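Local coordinates for Di-haem cytochrome c peroxidase family protein (Burkholderia thailandensis E264, PDB 6NX0) that carries two c-type hemes, reaches an unusually stable bis-Fe(IV) state, and probably acts as a peroxidase of the cytochrome c peroxidase/MauG family, at residues A[291-296]-A[452-457]; A[102-107]-A[230-235]. One frame throughout, in Å; residues are numbered along the deposited sequence.

Contact 1. Residues A[291-296]-A[452-457]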
loop_
_atom_site.group_PDB
_atom_site.type_symbol
_atom_site.label_atom_id
_atom_site.label_comp_id
_atom_site.label_asym_id
_atom_site.label_seq_id
_atom_site.Cartn_x
_atom_site.Cartn_y
_atom_site.Cartn_z
ATOM N N ALA A 291 7.826 3.873 22.089
ATOM C CA ALA A 291 6.898 3.727 23.206
ATOM C C ALA A 291 5.588 4.468 22.945
ATOM O O ALA A 291 4.513 3.964 23.292
ATOM C CB ALA A 291 7.561 4.208 24.489
ATOM N N LEU A 292 5.643 5.662 22.338
ATOM C CA LEU A 292 4.412 6.366 21.974
ATOM C C LEU A 292 3.603 5.564 20.962
ATOM O O LEU A 292 2.367 5.545 21.011
ATOM C CB LEU A 292 4.750 7.735 21.394
ATOM C CG LEU A 292 5.213 8.740 22.442
ATOM C CD1 LEU A 292 6.020 9.825 21.766
ATOM C CD2 LEU A 292 4.023 9.359 23.164
ATOM N N PHE A 293 4.300 4.953 20.009
ATOM C CA PHE A 293 3.685 4.157 18.951
ATOM C C PHE A 293 2.859 3.019 19.510
ATOM O O PHE A 293 1.827 2.660 18.923
ATOM C CB PHE A 293 4.797 3.631 18.037
ATOM C CG PHE A 293 4.320 3.096 16.709
ATOM C CD1 PHE A 293 3.990 1.772 16.540
ATOM C CD2 PHE A 293 4.250 3.948 15.620
ATOM C CE1 PHE A 293 3.550 1.311 15.307
ATOM C CE2 PHE A 293 3.832 3.497 14.393
ATOM C CZ PHE A 293 3.493 2.184 14.224
ATOM N N ARG A 294 3.292 2.451 20.642
ATOM C CA ARG A 294 2.654 1.310 21.282
ATOM C C ARG A 294 1.828 1.701 22.497
ATOM O O ARG A 294 1.356 0.812 23.219
ATOM C CB ARG A 294 3.707 0.287 21.703
ATOM C CG ARG A 294 4.430 -0.340 20.559
ATOM C CD ARG A 294 5.094 -1.638 20.983
ATOM N NE ARG A 294 6.306 -1.377 21.730
ATOM C CZ ARG A 294 7.267 -2.277 21.892
ATOM N NH1 ARG A 294 8.369 -1.972 22.582
ATOM N NH2 ARG A 294 7.113 -3.481 21.355
ATOM N N ASN A 295 1.674 2.994 22.759
ATOM C CA ASN A 295 0.965 3.478 23.937
ATOM C C ASN A 295 -0.497 3.678 23.561
ATOM O O ASN A 295 -0.802 4.566 22.741
ATOM C CB ASN A 295 1.593 4.772 24.430
ATOM C CG ASN A 295 0.930 5.334 25.692
ATOM O OD1 ASN A 295 -0.228 5.058 25.999
ATOM N ND2 ASN A 295 1.668 6.185 26.402
ATOM N N PRO A 296 -1.431 2.898 24.112
ATOM C CA PRO A 296 -2.830 3.007 23.671
ATOM C C PRO A 296 -3.484 4.320 24.036
ATOM O O PRO A 296 -4.559 4.641 23.514
ATOM C CB PRO A 296 -3.510 1.833 24.381
ATOM C CG PRO A 296 -2.652 1.583 25.589
ATOM C CD PRO A 296 -1.245 1.869 25.152
ATOM N N ALA A 452 10.723 10.406 14.471
ATOM C CA ALA A 452 12.046 9.814 14.650
ATOM C C ALA A 452 11.980 8.289 14.630
ATOM O O ALA A 452 12.813 7.616 14.015
ATOM C CB ALA A 452 12.666 10.299 15.961
ATOM N N PHE A 453 10.964 7.706 15.279
ATOM C CA PHE A 453 10.845 6.265 15.232
ATOM C C PHE A 453 10.551 5.769 13.818
ATOM O O PHE A 453 11.148 4.795 13.368
ATOM C CB PHE A 453 9.766 5.801 16.204
ATOM C CG PHE A 453 9.436 4.375 16.036
ATOM C CD1 PHE A 453 10.374 3.400 16.295
ATOM C CD2 PHE A 453 8.181 3.989 15.567
ATOM C CE1 PHE A 453 10.080 2.064 16.090
ATOM C CE2 PHE A 453 7.878 2.658 15.365
ATOM C CZ PHE A 453 8.819 1.693 15.616
ATOM N N LEU A 454 9.632 6.419 13.096
ATOM C CA LEU A 454 9.312 5.936 11.748
ATOM C C LEU A 454 10.528 5.971 10.837
ATOM O O LEU A 454 10.641 5.161 9.912
ATOM C CB LEU A 454 8.175 6.755 11.153
ATOM C CG LEU A 454 6.828 6.560 11.875
ATOM C CD1 LEU A 454 5.767 7.471 11.239
ATOM C CD2 LEU A 454 6.405 5.087 11.860
ATOM N N ARG A 455 11.444 6.905 11.074
ATOM C CA ARG A 455 12.640 6.969 10.246
ATOM C C ARG A 455 13.572 5.777 10.470
ATOM O O ARG A 455 14.405 5.487 9.606
ATOM C CB ARG A 455 13.346 8.306 10.519
ATOM C CG ARG A 455 12.579 9.523 10.047
ATOM C CD ARG A 455 13.106 10.833 10.701
ATOM N NE ARG A 455 14.526 11.047 10.401
ATOM C CZ ARG A 455 14.988 11.624 9.292
ATOM N NH1 ARG A 455 14.152 12.062 8.364
ATOM N NH2 ARG A 455 16.309 11.749 9.119
ATOM N N THR A 456 13.434 5.039 11.577
ATOM C CA THR A 456 14.228 3.826 11.770
ATOM C C THR A 456 13.772 2.662 10.896
ATOM O O THR A 456 14.454 1.629 10.847
ATOM C CB THR A 456 14.215 3.357 13.241
ATOM O OG1 THR A 456 12.961 2.720 13.576
ATOM C CG2 THR A 456 14.530 4.503 14.208
ATOM N N LEU A 457 12.638 2.796 10.212
ATOM C CA LEU A 457 12.095 1.712 9.407
ATOM C C LEU A 457 12.558 1.768 7.951
ATOM O O LEU A 457 12.058 1.012 7.116
ATOM C CB LEU A 457 10.565 1.739 9.453
ATOM C CG LEU A 457 9.924 1.907 10.824
ATOM C CD1 LEU A 457 8.409 1.834 10.724
ATOM C CD2 LEU A 457 10.445 0.852 11.783
#

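Contact 2. Residues A[102-107]-A[230-235]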
loop_
_atom_site.group_PDB
_atom_site.type_symbol
_atom_site.label_atom_id
_atom_site.label_comp_id
_atom_site.label_asym_id
_atom_site.label_seq_id
_atom_site.Cartn_x
_atom_site.Cartn_y
_atom_site.Cartn_z
ATOM N N ALA A 102 11.607 -15.691 -11.279
ATOM C CA ALA A 102 11.721 -14.368 -10.678
ATOM C C ALA A 102 12.473 -13.426 -11.606
ATOM O O ALA A 102 12.151 -12.234 -11.693
ATOM C CB ALA A 102 12.423 -14.477 -9.323
ATOM N N ALA A 103 13.477 -13.944 -12.317
ATOM C CA ALA A 103 14.223 -13.097 -13.241
ATOM C C ALA A 103 13.353 -12.666 -14.416
ATOM O O ALA A 103 13.479 -11.542 -14.914
ATOM C CB ALA A 103 15.468 -13.827 -13.730
ATOM N N LEU A 104 12.466 -13.547 -14.885
ATOM C CA LEU A 104 11.529 -13.167 -15.935
ATOM C C LEU A 104 10.568 -12.083 -15.447
ATOM O O LEU A 104 10.256 -11.129 -16.169
ATOM C CB LEU A 104 10.756 -14.397 -16.394
ATOM C CG LEU A 104 9.914 -14.301 -17.643
ATOM C CD1 LEU A 104 10.701 -13.751 -18.807
ATOM C CD2 LEU A 104 9.445 -15.735 -17.925
ATOM N N GLY A 105 10.107 -12.206 -14.208
ATOM C CA GLY A 105 9.277 -11.157 -13.639
ATOM C C GLY A 105 9.994 -9.825 -13.567
ATOM O O GLY A 105 9.404 -8.775 -13.849
ATOM N N LYS A 106 11.274 -9.844 -13.180
ATOM C CA LYS A 106 12.052 -8.612 -13.119
ATOM C C LYS A 106 12.229 -8.018 -14.511
ATOM O O LYS A 106 12.156 -6.795 -14.695
ATOM C CB LYS A 106 13.403 -8.883 -12.459
ATOM C CG LYS A 106 14.179 -7.619 -12.127
ATOM C CD LYS A 106 15.503 -7.917 -11.396
ATOM C CE LYS A 106 16.207 -6.632 -10.988
ATOM N NZ LYS A 106 17.543 -6.935 -10.377
ATOM N N ARG A 107 12.425 -8.873 -15.514
ATOM C CA ARG A 107 12.491 -8.406 -16.893
ATOM C C ARG A 107 11.221 -7.660 -17.284
ATOM O O ARG A 107 11.286 -6.580 -17.876
ATOM C CB ARG A 107 12.743 -9.605 -17.822
ATOM C CG ARG A 107 12.855 -9.248 -19.242
ATOM C CD ARG A 107 13.172 -10.460 -20.095
ATOM N NE ARG A 107 13.205 -10.017 -21.474
ATOM C CZ ARG A 107 13.809 -10.656 -22.473
ATOM N NH1 ARG A 107 14.416 -11.814 -22.256
ATOM N NH2 ARG A 107 13.784 -10.118 -23.680
ATOM N N GLY A 230 8.453 -11.505 -25.573
ATOM C CA GLY A 230 7.515 -12.494 -26.084
ATOM C C GLY A 230 8.165 -13.850 -26.282
ATOM O O GLY A 230 7.572 -14.886 -25.980
ATOM N N ALA A 231 9.383 -13.860 -26.818
ATOM C CA ALA A 231 10.090 -15.120 -27.030
ATOM C C ALA A 231 10.428 -15.797 -25.709
ATOM O O ALA A 231 10.317 -17.022 -25.585
ATOM C CB ALA A 231 11.363 -14.862 -27.861
ATOM N N ALA A 232 10.879 -15.020 -24.722
ATOM C CA ALA A 232 11.172 -15.559 -23.411
ATOM C C ALA A 232 9.928 -16.142 -22.766
ATOM O O ALA A 232 9.966 -17.239 -22.194
ATOM C CB ALA A 232 11.776 -14.467 -22.531
ATOM N N LEU A 233 8.796 -15.437 -22.867
ATOM C CA LEU A 233 7.568 -15.967 -22.296
ATOM C C LEU A 233 7.117 -17.225 -23.021
ATOM O O LEU A 233 6.693 -18.195 -22.387
ATOM C CB LEU A 233 6.459 -14.902 -22.325
ATOM C CG LEU A 233 6.724 -13.711 -21.399
ATOM C CD1 LEU A 233 5.835 -12.545 -21.793
ATOM C CD2 LEU A 233 6.492 -14.036 -19.935
ATOM N N ALA A 234 7.171 -17.214 -24.353
ATOM C CA ALA A 234 6.793 -18.392 -25.127
ATOM C C ALA A 234 7.716 -19.563 -24.833
ATOM O O ALA A 234 7.270 -20.713 -24.772
ATOM C CB ALA A 234 6.807 -18.042 -26.609
ATOM N N GLY A 235 9.006 -19.290 -24.637
ATOM C CA GLY A 235 9.939 -20.370 -24.318
ATOM C C GLY A 235 9.576 -21.083 -23.033
ATOM O O GLY A 235 9.687 -22.313 -22.932
#

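Contact 1. Residues A[291-296]-A[452-457]
F293 and F453 meet ring against ring, and a methyl of L454 reaches the F293 ring obliquely. CE2 of F453 sits over one face of the F293 ring, displaced toward its rim, with its closest approach to CG of F293 at 3.8 Å. The neighbouring CD2 of F453 is 3.9 Å from CD2 of F293. The two ring planes are inclined at 59° with centroids 5.2 Å apart, an oblique aromatic pair. Further along the F293 ring, CE2 lies 3.9 Å from CD2 of L454. Both phenylalanines carry CG anti to the backbone N (chi1 -165° for F293, 170° for F453), which sends each ring out from its helix toward the other. L454 leaves its helix at an angle to F293, and its CD2 branch is what reaches the ring.

The carbonyl O of F453 accepts two bonds, from T456 N and from T456 OG1, the latter at 2.8 Å and in the carbonyl plane, which ties the threonine hydroxyl to the backbone three residues earlier. F293 stands at the C-terminal end of its helix, since R294 already departs from helical geometry. Its side chain also touches C301, which is covalently bound to heme c #2, and H305, the axial ligand of that iron. The contact therefore joins the end of helix 284-293 to helix 444-455, within the C-terminal cytochrome c family region, beside this heme, with L450 also touching F293 and T456 resting on helix 271-276.

Contact 2. Residues A[102-107]-A[230-235]
Apolar contacts from L104 to A232 and L233 form the larger part of this helix-to-helix junction. The two methyls of L104 are divided between neighbouring residues of the other helix: CD1 lies 3.9 Å from CB of A232, while CD2 lies 4.0 Å from CD2 of L233. The branch point joins in, with CG of L104 4.1 Å from that same L233 methyl. The chi1 of L104 (-169°) turns the branched end of the side chain out to the partner helix. L233 has CG beside the backbone N instead, and only its outer end comes up to L104. Helix 228-237 also brings F237 against L104, and L233 packs on M248 and L252 of helix 245-260.

R107, one helical turn after L104, supplies the other kind of contact. Its side chain is extended from CG to NE, carrying the guanidinium over to A232, where NH1 is 3.8 Å from CB. The methyl approaches the group obliquely, in van der Waals contact. A232 CB is thus touched by both L104 and R107.

The helices run nearly antiparallel, at 154°, with their axes 11.3 Å apart at closest approach. That spacing is bridged by L104 and the extended R107 side chain meeting a small alanine and the end of a leucine. The chemistry is accordingly graded: aliphatic toward buried L233, while the exposed R107 side chain, which lies about 4 Å from a nitrate ion, probably from the crystallisation liquor, only grazes the partner helix.

In the fold
Contact 1 and contact 2 belong to different heme-bearing parts of the chain, the first in the C-terminal cytochrome c region and the second in the preceding di-heme peroxidase region. They lie on opposite sides of the chain's centre, 41 Å apart between centres and about 20 Å between nearest atoms, and do not touch. Both segments of contact 2 precede both of contact 1 along the chain. Their relation to the cofactors differs: the F293 side chain of contact 1 comes within about 4 Å of a heme c, whereas that of L233 in contact 2 is about 11 Å from one, and that of R107 about 10 Å from the side chain of C122, a covalent attachment site of heme c #1.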